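Local structure of protein (endonuclease) (Salmonella typhimurium, 1BYR) at residues Ala26-Met32 with Val97-Asn102; Met32-Ser36 with Ile92-Val97; Ser36-Ile42 with Asn111-Glu117; Val56-Ile60 with Trp141-Trp145. The protein is an endonuclease of the PLD-like family, with an alpha/beta fold, present as two chains in its assembly. All coordinates share one frame; numbering follows the deposited sequence.

Contact 1: residues Ala26-Met32 with Val97-Asn102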
loop_
_atom_site.group_PDB
_atom_site.type_symbol
_atom_site.label_atom_id
_atom_site.label_comp_id
_atom_site.label_asym_id
_atom_site.label_seq_id
_atom_site.Cartn_x
_atom_site.Cartn_y
_atom_site.Cartn_z
ATOM N N ALA A 26 -0.601 19.028 7.488
ATOM C CA ALA A 26 0.187 18.932 8.713
ATOM C C ALA A 26 0.438 20.280 9.384
ATOM O O ALA A 26 0.971 21.218 8.772
ATOM C CB ALA A 26 1.515 18.245 8.432
ATOM N N LYS A 27 0.051 20.364 10.653
ATOM C CA LYS A 27 0.244 21.587 11.435
ATOM C C LYS A 27 1.350 21.404 12.468
ATOM O O LYS A 27 1.946 22.372 12.911
ATOM C CB LYS A 27 -1.049 21.976 12.157
ATOM C CG LYS A 27 -2.289 22.019 11.271
ATOM C CD LYS A 27 -2.240 23.169 10.284
ATOM C CE LYS A 27 -3.631 23.462 9.704
ATOM N NZ LYS A 27 -4.298 22.275 9.070
ATOM N N THR A 28 1.628 20.156 12.838
ATOM C CA THR A 28 2.651 19.895 13.831
ATOM C C THR A 28 3.691 18.837 13.471
ATOM O O THR A 28 4.883 19.036 13.695
ATOM C CB THR A 28 2.016 19.513 15.174
ATOM O OG1 THR A 28 1.271 18.301 15.011
ATOM C CG2 THR A 28 1.075 20.609 15.657
ATOM N N SER A 29 3.271 17.701 12.922
ATOM C CA SER A 29 4.256 16.667 12.588
ATOM C C SER A 29 3.968 15.784 11.390
ATOM O O SER A 29 2.830 15.628 10.952
ATOM C CB SER A 29 4.511 15.761 13.802
ATOM O OG SER A 29 3.315 15.111 14.210
ATOM N N ILE A 30 5.045 15.209 10.868
ATOM C CA ILE A 30 4.993 14.304 9.747
ATOM C C ILE A 30 6.075 13.264 9.985
ATOM O O ILE A 30 7.234 13.606 10.198
ATOM C CB ILE A 30 5.300 15.028 8.423
ATOM C CG1 ILE A 30 4.127 15.914 8.025
ATOM C CG2 ILE A 30 5.565 14.008 7.315
ATOM C CD1 ILE A 30 4.241 16.455 6.612
ATOM N N ARG A 31 5.685 11.992 9.982
ATOM C CA ARG A 31 6.629 10.891 10.159
ATOM C C ARG A 31 6.390 10.055 8.918
ATOM O O ARG A 31 5.345 9.438 8.793
ATOM C CB ARG A 31 6.289 10.084 11.420
ATOM C CG ARG A 31 6.648 10.787 12.734
ATOM C CD ARG A 31 8.116 11.177 12.774
ATOM N NE ARG A 31 8.469 11.874 14.008
ATOM C CZ ARG A 31 8.654 13.187 14.105
ATOM N NH1 ARG A 31 8.519 13.970 13.038
ATOM N NH2 ARG A 31 8.985 13.718 15.275
ATOM N N MET A 32 7.346 10.066 7.994
ATOM C CA MET A 32 7.212 9.354 6.728
ATOM C C MET A 32 8.132 8.148 6.517
ATOM O O MET A 32 9.289 8.145 6.946
ATOM C CB MET A 32 7.424 10.352 5.584
ATOM C CG MET A 32 7.239 9.798 4.182
ATOM S SD MET A 32 7.537 11.139 3.026
ATOM C CE MET A 32 6.836 10.584 1.566
ATOM N N VAL A 97 4.200 5.195 3.687
ATOM C CA VAL A 97 3.357 5.741 4.739
ATOM C C VAL A 97 3.698 7.166 5.173
ATOM O O VAL A 97 4.868 7.538 5.267
ATOM C CB VAL A 97 3.466 4.841 6.000
ATOM C CG1 VAL A 97 2.816 5.531 7.214
ATOM C CG2 VAL A 97 2.841 3.472 5.731
ATOM N N ILE A 98 2.658 7.954 5.431
ATOM C CA ILE A 98 2.818 9.311 5.934
ATOM C C ILE A 98 1.891 9.453 7.143
ATOM O O ILE A 98 0.674 9.342 7.020
ATOM C CB ILE A 98 2.441 10.399 4.884
ATOM C CG1 ILE A 98 3.353 10.300 3.660
ATOM C CG2 ILE A 98 2.627 11.790 5.493
ATOM C CD1 ILE A 98 3.139 11.400 2.615
ATOM N N ILE A 99 2.490 9.643 8.320
ATOM C CA ILE A 99 1.738 9.822 9.553
ATOM C C ILE A 99 1.740 11.328 9.842
ATOM O O ILE A 99 2.793 11.926 10.057
ATOM C CB ILE A 99 2.400 9.079 10.734
ATOM C CG1 ILE A 99 2.593 7.599 10.392
ATOM C CG2 ILE A 99 1.538 9.209 11.976
ATOM C CD1 ILE A 99 3.689 6.932 11.198
ATOM N N VAL A 100 0.556 11.935 9.851
ATOM C CA VAL A 100 0.417 13.376 10.066
ATOM C C VAL A 100 -0.201 13.794 11.408
ATOM O O VAL A 100 -1.265 13.295 11.821
ATOM C CB VAL A 100 -0.418 13.983 8.912
ATOM C CG1 VAL A 100 -0.539 15.502 9.060
ATOM C CG2 VAL A 100 0.234 13.628 7.586
ATOM N N ASP A 101 0.493 14.687 12.108
ATOM C CA ASP A 101 0.019 15.221 13.373
ATOM C C ASP A 101 -0.379 14.164 14.412
ATOM O O ASP A 101 -1.302 14.368 15.201
ATOM C CB ASP A 101 -1.145 16.186 13.106
ATOM C CG ASP A 101 -0.700 17.439 12.345
ATOM O OD1 ASP A 101 0.522 17.686 12.290
ATOM O OD2 ASP A 101 -1.550 18.162 11.794
ATOM N N ASN A 102 0.327 13.041 14.411
ATOM C CA ASN A 102 0.084 11.972 15.369
ATOM C C ASN A 102 -1.335 11.401 15.420
ATOM O O ASN A 102 -1.676 10.682 16.349
ATOM C CB ASN A 102 0.494 12.445 16.766
ATOM C CG ASN A 102 0.621 11.300 17.755
ATOM O OD1 ASN A 102 1.637 10.600 17.796
ATOM N ND2 ASN A 102 -0.412 11.106 18.564
HETATM O O HOH W 1 2.859 12.487 12.882
#
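Asp101 closes the HxKxxxxD sequence motif of the PLD-like family, begun by His94 and Lys96, and its carboxylate is gripped by the backbone amides of Lys27 to Ser29, where the chain enters strand 29-34. Asp101 OD2 receives Lys27 N on its syn lone pair, 3.0 Å away and nearly straight at 169°. Asp101 OD1 takes two more amides: Thr28 N lies 2.8 Å from it and above the carboxylate plane, whereas Ser29 N meets it almost end-on to the C-O bond. With CG beside its own backbone N (chi1 -66°), Asp101 offers both oxygens to three consecutive N-H groups, which fix the rotation of the carboxylate. In return Asp101 N donates to Ser29 O at 2.8 Å.

Farther along, the two strands run antiparallel. Arg31 and Ile99 form the hydrogen-bonded pair, with Arg31 N to Ile99 O at 2.9 Å and Ile99 N donating back to Arg31 O. One water joins Ile99 O, Asn102 N and Ser29 OG. Met32 and Ile98, a non-hydrogen-bonded pair, lie side by side, and Met32 CE touches Ile98 CD1 at 3.9 Å. At the other end Ala26 CB presses tightly on Val100 CG1, 3.5 Å apart.

Helix 14-25 packs against Ile30 and Ile98, while helix 131-146 lies over Arg31 and Ile99 on the other face; strand 55-61 flanks 29-34, where Asp55 forms a salt bridge with Arg31.

Contact 2: residues Met32-Ser36 with Ile92-Val97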
loop_
_atom_site.group_PDB
_atom_site.type_symbol
_atom_site.label_atom_id
_atom_site.label_comp_id
_atom_site.label_asym_id
_atom_site.label_seq_id
_atom_site.Cartn_x
_atom_site.Cartn_y
_atom_site.Cartn_z
ATOM N N MET A 32 7.346 10.066 7.994
ATOM C CA MET A 32 7.212 9.354 6.728
ATOM C C MET A 32 8.132 8.148 6.517
ATOM O O MET A 32 9.289 8.145 6.946
ATOM C CB MET A 32 7.424 10.352 5.584
ATOM C CG MET A 32 7.239 9.798 4.182
ATOM S SD MET A 32 7.537 11.139 3.026
ATOM C CE MET A 32 6.836 10.584 1.566
ATOM N N MET A 33 7.592 7.126 5.844
ATOM C CA MET A 33 8.315 5.899 5.513
ATOM C C MET A 33 8.159 5.772 4.008
ATOM O O MET A 33 7.055 5.927 3.480
ATOM C CB MET A 33 7.659 4.657 6.156
ATOM C CG MET A 33 7.520 4.666 7.683
ATOM S SD MET A 33 6.825 3.111 8.342
ATOM C CE MET A 33 8.268 2.083 8.480
ATOM N N ALA A 34 9.248 5.485 3.299
ATOM C CA ALA A 34 9.148 5.343 1.866
ATOM C C ALA A 34 10.093 4.301 1.309
ATOM O O ALA A 34 11.127 4.015 1.895
ATOM C CB ALA A 34 9.430 6.676 1.204
ATOM N N TYR A 35 9.716 3.726 0.171
ATOM C CA TYR A 35 10.574 2.778 -0.526
ATOM C C TYR A 35 11.166 3.762 -1.545
ATOM O O TYR A 35 11.879 4.673 -1.153
ATOM C CB TYR A 35 9.723 1.699 -1.197
ATOM C CG TYR A 35 10.482 0.780 -2.128
ATOM C CD1 TYR A 35 11.781 0.379 -1.844
ATOM C CD2 TYR A 35 9.892 0.308 -3.290
ATOM C CE1 TYR A 35 12.475 -0.470 -2.702
ATOM C CE2 TYR A 35 10.577 -0.539 -4.156
ATOM C CZ TYR A 35 11.867 -0.930 -3.857
ATOM O OH TYR A 35 12.538 -1.784 -4.705
ATOM N N SER A 36 10.857 3.626 -2.826
ATOM C CA SER A 36 11.361 4.589 -3.806
ATOM C C SER A 36 10.925 6.004 -3.407
ATOM O O SER A 36 9.734 6.286 -3.314
ATOM C CB SER A 36 10.812 4.249 -5.175
ATOM O OG SER A 36 10.954 2.877 -5.389
ATOM N N ILE A 92 13.820 -5.171 1.927
ATOM C CA ILE A 92 13.138 -3.995 1.377
ATOM C C ILE A 92 12.276 -3.306 2.446
ATOM O O ILE A 92 11.430 -3.954 3.063
ATOM C CB ILE A 92 12.173 -4.347 0.194
ATOM C CG1 ILE A 92 12.900 -5.127 -0.904
ATOM C CG2 ILE A 92 11.593 -3.050 -0.406
ATOM C CD1 ILE A 92 12.055 -5.300 -2.141
ATOM N N GLN A 93 12.522 -2.017 2.717
ATOM C CA GLN A 93 11.671 -1.267 3.648
ATOM C C GLN A 93 10.623 -0.794 2.657
ATOM O O GLN A 93 10.737 0.282 2.063
ATOM C CB GLN A 93 12.385 -0.058 4.263
ATOM C CG GLN A 93 11.780 0.366 5.591
ATOM C CD GLN A 93 12.076 1.812 5.950
ATOM O OE1 GLN A 93 11.479 2.733 5.422
ATOM N NE2 GLN A 93 13.009 1.998 6.851
ATOM N N HIS A 94 9.611 -1.628 2.466
ATOM C CA HIS A 94 8.555 -1.398 1.476
ATOM C C HIS A 94 7.379 -0.462 1.784
ATOM O O HIS A 94 6.586 -0.164 0.883
ATOM C CB HIS A 94 8.025 -2.775 1.032
ATOM C CG HIS A 94 7.395 -2.792 -0.326
ATOM N ND1 HIS A 94 6.072 -3.096 -0.526
ATOM C CD2 HIS A 94 7.911 -2.513 -1.550
ATOM C CE1 HIS A 94 5.790 -3.033 -1.820
ATOM N NE2 HIS A 94 6.890 -2.672 -2.458
ATOM N N ASP A 95 7.262 0.010 3.027
ATOM C CA ASP A 95 6.168 0.904 3.415
ATOM C C ASP A 95 6.139 2.225 2.656
ATOM O O ASP A 95 7.184 2.810 2.366
ATOM C CB ASP A 95 6.241 1.253 4.909
ATOM C CG ASP A 95 6.324 0.029 5.794
ATOM O OD1 ASP A 95 7.456 -0.428 6.061
ATOM O OD2 ASP A 95 5.264 -0.475 6.229
ATOM N N LYS A 96 4.929 2.693 2.336
ATOM C CA LYS A 96 4.711 3.981 1.672
ATOM C C LYS A 96 3.686 4.594 2.627
ATOM O O LYS A 96 2.473 4.511 2.420
ATOM C CB LYS A 96 4.110 3.796 0.265
ATOM C CG LYS A 96 4.864 2.802 -0.608
ATOM C CD LYS A 96 4.231 1.391 -0.505
ATOM C CE LYS A 96 4.548 0.510 -1.713
ATOM N NZ LYS A 96 6.015 0.357 -1.909
ATOM N N VAL A 97 4.200 5.195 3.687
ATOM C CA VAL A 97 3.357 5.741 4.739
ATOM C C VAL A 97 3.698 7.166 5.173
ATOM O O VAL A 97 4.868 7.538 5.267
ATOM C CB VAL A 97 3.466 4.841 6.000
ATOM C CG1 VAL A 97 2.816 5.531 7.214
ATOM C CG2 VAL A 97 2.841 3.472 5.731
#
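Tyr35 and Ile92 meet because CG of the Tyr35 ring stands anti to the backbone N (chi1 171°) and Ile92 directs its CG2 branch anti to its own N. The methyl therefore sits over one face of the phenol ring, in a CH-pi contact with Ile92 CG2 4.0 Å from the Tyr35 ring centroid. The His94 imidazole approaches the same ring with its plane turned 52° from it, an oblique meeting through His94 CD2 and Tyr35 CD2 at 3.9 Å. Lys96 runs alongside Tyr35, and its NZ donates to His94 O at 2.9 Å, tying the side chain back onto its own loop.

Met33 bends at its thioether (chi3 85°), which brings CE to within 3.6 Å of Asp95 OD1 as the two side chains lie side by side. Its backbone makes a reciprocal pair with Val97: Met33 N reaches Val97 O at 2.8 Å, and Val97 N reaches Met33 O at 3.0 Å. The strand pairing ends there. Ala34 CA approaches Asp95 O at 3.2 Å in a CA-H...O contact; in the partner segment the inverse gamma turn centred on Gln93 comes just before, ahead of His94 and Asp95.

Asp95 is hydrogen-bonded to His140 and to Ser121 of the second subunit, and His94 to Glu122 of the second subunit. Helix 131-146 packs on Met33 through His140, Trp141 and Arg144, and strand 55-61 flanks the opposite edge of 29-34.

Contact 3: residues Ser36-Ile42 with Asn111-Glu117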
loop_
_atom_site.group_PDB
_atom_site.type_symbol
_atom_site.label_atom_id
_atom_site.label_comp_id
_atom_site.label_asym_id
_atom_site.label_seq_id
_atom_site.Cartn_x
_atom_site.Cartn_y
_atom_site.Cartn_z
ATOM N N SER A 36 10.857 3.626 -2.826
ATOM C CA SER A 36 11.361 4.589 -3.806
ATOM C C SER A 36 10.925 6.004 -3.407
ATOM O O SER A 36 9.734 6.286 -3.314
ATOM C CB SER A 36 10.812 4.249 -5.175
ATOM O OG SER A 36 10.954 2.877 -5.389
ATOM N N PHE A 37 11.902 6.890 -3.205
ATOM C CA PHE A 37 11.676 8.263 -2.756
ATOM C C PHE A 37 12.208 9.226 -3.829
ATOM O O PHE A 37 13.370 9.630 -3.772
ATOM C CB PHE A 37 12.444 8.404 -1.430
ATOM C CG PHE A 37 12.198 9.679 -0.676
ATOM C CD1 PHE A 37 10.981 9.925 -0.055
ATOM C CD2 PHE A 37 13.222 10.614 -0.533
ATOM C CE1 PHE A 37 10.785 11.079 0.712
ATOM C CE2 PHE A 37 13.037 11.770 0.227
ATOM C CZ PHE A 37 11.819 12.004 0.844
ATOM N N THR A 38 11.363 9.610 -4.788
ATOM C CA THR A 38 11.821 10.474 -5.891
ATOM C C THR A 38 10.931 11.615 -6.425
ATOM O O THR A 38 11.449 12.548 -7.045
ATOM C CB THR A 38 12.194 9.623 -7.147
ATOM O OG1 THR A 38 11.006 9.020 -7.675
ATOM C CG2 THR A 38 13.181 8.519 -6.802
ATOM N N ALA A 39 9.621 11.553 -6.212
ATOM C CA ALA A 39 8.716 12.577 -6.749
ATOM C C ALA A 39 8.987 14.029 -6.339
ATOM O O ALA A 39 8.776 14.410 -5.185
ATOM C CB ALA A 39 7.269 12.210 -6.419
ATOM N N PRO A 40 9.429 14.873 -7.292
ATOM C CA PRO A 40 9.713 16.277 -6.965
ATOM C C PRO A 40 8.554 16.995 -6.264
ATOM O O PRO A 40 8.775 17.742 -5.320
ATOM C CB PRO A 40 10.062 16.901 -8.320
ATOM C CG PRO A 40 10.568 15.749 -9.130
ATOM C CD PRO A 40 9.706 14.581 -8.710
ATOM N N ASP A 41 7.326 16.757 -6.725
ATOM C CA ASP A 41 6.135 17.372 -6.142
ATOM C C ASP A 41 5.988 17.040 -4.649
ATOM O O ASP A 41 5.626 17.902 -3.841
ATOM C CB ASP A 41 4.897 16.900 -6.890
ATOM C CG ASP A 41 4.595 15.440 -6.647
ATOM O OD1 ASP A 41 5.395 14.584 -7.078
ATOM O OD2 ASP A 41 3.558 15.147 -6.016
ATOM N N ILE A 42 6.263 15.785 -4.295
ATOM C CA ILE A 42 6.189 15.320 -2.912
ATOM C C ILE A 42 7.273 16.014 -2.068
ATOM O O ILE A 42 7.021 16.454 -0.930
ATOM C CB ILE A 42 6.399 13.767 -2.834
ATOM C CG1 ILE A 42 5.312 13.056 -3.652
ATOM C CG2 ILE A 42 6.329 13.279 -1.377
ATOM C CD1 ILE A 42 3.917 13.278 -3.137
ATOM N N ASN A 111 3.698 4.636 -4.273
ATOM C CA ASN A 111 5.089 4.960 -3.923
ATOM C C ASN A 111 5.242 6.438 -4.224
ATOM O O ASN A 111 4.522 6.987 -5.056
ATOM C CB ASN A 111 6.102 4.204 -4.778
ATOM C CG ASN A 111 6.345 2.812 -4.289
ATOM O OD1 ASN A 111 5.932 1.841 -4.920
ATOM N ND2 ASN A 111 7.009 2.688 -3.167
ATOM N N PHE A 112 6.193 7.083 -3.566
ATOM C CA PHE A 112 6.382 8.503 -3.769
ATOM C C PHE A 112 7.294 8.764 -4.949
ATOM O O PHE A 112 8.425 9.254 -4.822
ATOM C CB PHE A 112 6.883 9.123 -2.457
ATOM C CG PHE A 112 6.009 8.778 -1.277
ATOM C CD1 PHE A 112 4.719 9.278 -1.188
ATOM C CD2 PHE A 112 6.433 7.873 -0.319
ATOM C CE1 PHE A 112 3.860 8.873 -0.166
ATOM C CE2 PHE A 112 5.588 7.470 0.694
ATOM C CZ PHE A 112 4.298 7.969 0.770
ATOM N N THR A 113 6.764 8.412 -6.113
ATOM C CA THR A 113 7.452 8.536 -7.378
ATOM C C THR A 113 6.529 9.056 -8.446
ATOM O O THR A 113 5.306 9.068 -8.307
ATOM C CB THR A 113 7.942 7.172 -7.892
ATOM O OG1 THR A 113 6.798 6.381 -8.266
ATOM C CG2 THR A 113 8.734 6.450 -6.823
ATOM N N LYS A 114 7.168 9.456 -9.535
ATOM C CA LYS A 114 6.500 9.969 -10.729
ATOM C C LYS A 114 5.643 8.836 -11.375
ATOM O O LYS A 114 4.454 9.028 -11.715
ATOM C CB LYS A 114 7.573 10.476 -11.721
ATOM C CG LYS A 114 8.949 10.890 -11.068
ATOM C CD LYS A 114 9.712 9.726 -10.340
ATOM C CE LYS A 114 10.236 8.608 -11.249
ATOM N NZ LYS A 114 9.312 7.421 -11.321
ATOM N N ALA A 115 6.239 7.654 -11.520
ATOM C CA ALA A 115 5.530 6.520 -12.109
ATOM C C ALA A 115 4.269 6.218 -11.297
ATOM O O ALA A 115 3.224 5.904 -11.857
ATOM C CB ALA A 115 6.442 5.307 -12.162
ATOM N N ALA A 116 4.365 6.340 -9.976
ATOM C CA ALA A 116 3.221 6.089 -9.097
ATOM C C ALA A 116 2.089 7.110 -9.270
ATOM O O ALA A 116 0.904 6.793 -9.086
ATOM C CB ALA A 116 3.680 6.096 -7.649
ATOM N N GLU A 117 2.465 8.338 -9.609
ATOM C CA GLU A 117 1.512 9.432 -9.789
ATOM C C GLU A 117 0.823 9.487 -11.142
ATOM O O GLU A 117 -0.359 9.816 -11.241
ATOM C CB GLU A 117 2.218 10.788 -9.601
ATOM C CG GLU A 117 3.051 10.909 -8.329
ATOM C CD GLU A 117 3.724 12.281 -8.160
ATOM O OE1 GLU A 117 4.323 12.789 -9.132
ATOM O OE2 GLU A 117 3.657 12.843 -7.044
HETATM O O HOH W 2 7.711 4.954 -1.790
#
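Thr113 meets Thr38 and Ser36 with successive atoms of its side chain. Its CB lies 3.6 Å from Thr38 OG1. Beyond it the methyl CG2 makes a tight contact with Ser36 CB at 3.4 Å and also borders Thr38 OG1. The other branch, OG1, is held between the backbone N and the carbonyl carbon (chi1 69°), from where it accepts Ala116 N at 3.0 Å and caps the N terminus of helix 114-118.

The backbone clasp is formed just before this cap. Phe112 O takes two donors from the turn that starts helix 40-51. Thr38 N is 3.0 Å away and nearly in line with the carbonyl bond, whereas Ala39 N, at 2.9 Å, comes from above the carbonyl plane by 37°. Phe112 is the centre of an inverse gamma turn. A water accepts from Phe112 N and Asn111 ND2 and donates to Ser36 O, adding a second bridge between the segments. Ile42 CG2 reaches Phe112 CD1 obliquely at 4.3 Å.

Chemically, one carbonyl satisfies two consecutive amides, while Thr38 OG1 is buried without a polar partner in the model. Asp41 and Glu117 bring their carboxylates together from opposite directions, with OD1 and OE2 modelled at 2.5 Å. A shared proton would probably explain such closeness, but an adjacent clash makes the detail doubtful; Arg16, salt-bridged to Glu117, would offset part of the charge.

Contact 4: residues Val56-Ile60 with Trp141-Trp145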
loop_
_atom_site.group_PDB
_atom_site.type_symbol
_atom_site.label_atom_id
_atom_site.label_comp_id
_atom_site.label_asym_id
_atom_site.label_seq_id
_atom_site.Cartn_x
_atom_site.Cartn_y
_atom_site.Cartn_z
ATOM N N VAL A 56 9.122 17.468 10.633
ATOM C CA VAL A 56 9.200 16.395 9.639
ATOM C C VAL A 56 10.429 15.481 9.773
ATOM O O VAL A 56 11.570 15.950 9.828
ATOM C CB VAL A 56 9.197 16.995 8.192
ATOM C CG1 VAL A 56 9.093 15.874 7.153
ATOM C CG2 VAL A 56 8.032 17.991 8.028
ATOM N N LYS A 57 10.191 14.168 9.843
ATOM C CA LYS A 57 11.277 13.188 9.916
ATOM C C LYS A 57 10.943 12.047 8.943
ATOM O O LYS A 57 9.797 11.578 8.869
ATOM C CB LYS A 57 11.445 12.670 11.348
ATOM C CG LYS A 57 12.027 13.714 12.301
ATOM C CD LYS A 57 12.462 13.097 13.613
ATOM C CE LYS A 57 12.737 14.158 14.672
ATOM N NZ LYS A 57 13.090 13.556 16.002
ATOM N N ILE A 58 11.947 11.599 8.192
ATOM C CA ILE A 58 11.746 10.571 7.180
ATOM C C ILE A 58 12.752 9.418 7.179
ATOM O O ILE A 58 13.953 9.628 7.333
ATOM C CB ILE A 58 11.783 11.243 5.784
ATOM C CG1 ILE A 58 10.922 12.502 5.810
ATOM C CG2 ILE A 58 11.326 10.275 4.694
ATOM C CD1 ILE A 58 11.012 13.341 4.549
ATOM N N VAL A 59 12.257 8.187 7.032
ATOM C CA VAL A 59 13.133 7.016 6.945
ATOM C C VAL A 59 12.764 6.299 5.665
ATOM O O VAL A 59 11.597 5.959 5.452
ATOM C CB VAL A 59 12.951 6.029 8.119
ATOM C CG1 VAL A 59 13.660 6.564 9.331
ATOM C CG2 VAL A 59 11.482 5.798 8.396
ATOM N N ILE A 60 13.750 6.095 4.798
ATOM C CA ILE A 60 13.499 5.435 3.527
ATOM C C ILE A 60 14.367 4.205 3.317
ATOM O O ILE A 60 15.375 4.017 3.995
ATOM C CB ILE A 60 13.746 6.413 2.362
ATOM C CG1 ILE A 60 15.249 6.673 2.200
ATOM C CG2 ILE A 60 13.029 7.723 2.646
ATOM C CD1 ILE A 60 15.593 7.738 1.136
ATOM N N TRP A 141 7.019 3.195 12.577
ATOM C CA TRP A 141 7.930 4.187 12.004
ATOM C C TRP A 141 9.197 4.331 12.863
ATOM O O TRP A 141 10.325 4.356 12.349
ATOM C CB TRP A 141 7.225 5.550 11.911
ATOM C CG TRP A 141 8.100 6.627 11.368
ATOM C CD1 TRP A 141 8.210 7.014 10.074
ATOM C CD2 TRP A 141 9.063 7.401 12.104
ATOM N NE1 TRP A 141 9.186 7.979 9.949
ATOM C CE2 TRP A 141 9.726 8.234 11.183
ATOM C CE3 TRP A 141 9.429 7.461 13.458
ATOM C CZ2 TRP A 141 10.737 9.126 11.562
ATOM C CZ3 TRP A 141 10.438 8.347 13.839
ATOM C CH2 TRP A 141 11.085 9.166 12.886
ATOM N N GLN A 142 8.995 4.424 14.177
ATOM C CA GLN A 142 10.076 4.590 15.142
ATOM C C GLN A 142 11.082 3.448 15.129
ATOM O O GLN A 142 12.298 3.665 15.226
ATOM C CB GLN A 142 9.485 4.736 16.536
ATOM C CG GLN A 142 10.482 5.190 17.561
ATOM C CD GLN A 142 10.935 6.598 17.316
ATOM O OE1 GLN A 142 12.123 6.873 17.163
ATOM N NE2 GLN A 142 9.990 7.519 17.261
ATOM N N ASP A 143 10.572 2.224 15.017
ATOM C CA ASP A 143 11.431 1.049 14.980
ATOM C C ASP A 143 12.336 1.054 13.748
ATOM O O ASP A 143 13.506 0.701 13.826
ATOM C CB ASP A 143 10.581 -0.224 14.986
ATOM C CG ASP A 143 11.426 -1.463 14.981
ATOM O OD1 ASP A 143 11.899 -1.842 16.070
ATOM O OD2 ASP A 143 11.631 -2.043 13.895
ATOM N N ARG A 144 11.789 1.448 12.603
ATOM C CA ARG A 144 12.560 1.500 11.364
ATOM C C ARG A 144 13.537 2.668 11.390
ATOM O O ARG A 144 14.669 2.539 10.953
ATOM C CB ARG A 144 11.617 1.638 10.169
ATOM C CG ARG A 144 11.031 0.299 9.632
ATOM C CD ARG A 144 10.635 -0.689 10.736
ATOM N NE ARG A 144 9.873 -1.825 10.198
ATOM C CZ ARG A 144 9.393 -2.834 10.925
ATOM N NH1 ARG A 144 9.592 -2.871 12.235
ATOM N NH2 ARG A 144 8.673 -3.789 10.342
ATOM N N TRP A 145 13.096 3.811 11.907
ATOM C CA TRP A 145 13.955 4.996 12.016
ATOM C C TRP A 145 15.170 4.714 12.913
ATOM O O TRP A 145 16.314 5.008 12.555
ATOM C CB TRP A 145 13.145 6.168 12.585
ATOM C CG TRP A 145 13.967 7.337 13.056
ATOM C CD1 TRP A 145 14.408 7.569 14.333
ATOM C CD2 TRP A 145 14.421 8.450 12.274
ATOM N NE1 TRP A 145 15.101 8.747 14.388
ATOM C CE2 TRP A 145 15.127 9.307 13.137
ATOM C CE3 TRP A 145 14.295 8.798 10.926
ATOM C CZ2 TRP A 145 15.710 10.502 12.696
ATOM C CZ3 TRP A 145 14.878 9.988 10.490
ATOM C CH2 TRP A 145 15.573 10.823 11.370
#
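Ile58 O meets the Trp145 indole at its edge, in the ring plane, 3.3 Å from Trp145 CZ3, while one face of that indole carries Trp141 CH2 near the rim, 3.3 Å above the Trp145 ring plane. Val59 CG1 is also at the Trp145 edge, but its distance to the ring is implausibly short and its exact place is doubtful. The Trp141 indole carries Trp145 CB over one face, 3.6 Å above the ring plane, and has Ile58 N near its edge.

Both tryptophans hold CG anti to the backbone N (chi1 179° for Trp141), and being four residues apart they point from the same side of the helix. Lys57 CB meets Trp141 CZ2 obliquely at 3.6 Å, and Val59 CG2 lies 3.5 Å from Trp141 NE1. That N-H is spent on Met32 O in the adjoining strand. Each indole also has a cation-pi partner, Arg31 for Trp141 and Arg85 for Trp145. Arg144 turns its guanidinium away from the strand to Asp143 and to Glu12 of the second subunit. The Ile58 side chain faces the other way, toward helix 68-79.

The short segment axes approach to 8.6 Å and run 67° apart. Such a helix laid across a strand, its large aromatic side chains filling the interface, belongs to a layered alpha/beta sandwich.

Along the chain come first 26-32, 32-36, 36-42 and 56-60, then 92-97, 97-102, 111-117 and 141-145. Contacts 1 and 2 share Met32 and Val97, with centres about 15 Å apart along strand 29-34. Contact 3 lies about 11 Å from contact 2, centre to centre, where that strand leads into helix 40-51; this helix returns to the parallel neighbour 55-61, a beta-alpha-beta unit. Contact 4 packs helix 131-146 on strand 55-61, its centre about 9 Å from that of contact 2 and about 18 Å from that of contact 3. One mixed sheet therefore unites contacts 1, 2 and 4, and the HxKxxxxD motif runs through contacts 2 and 1, beside the second subunit at contact 2.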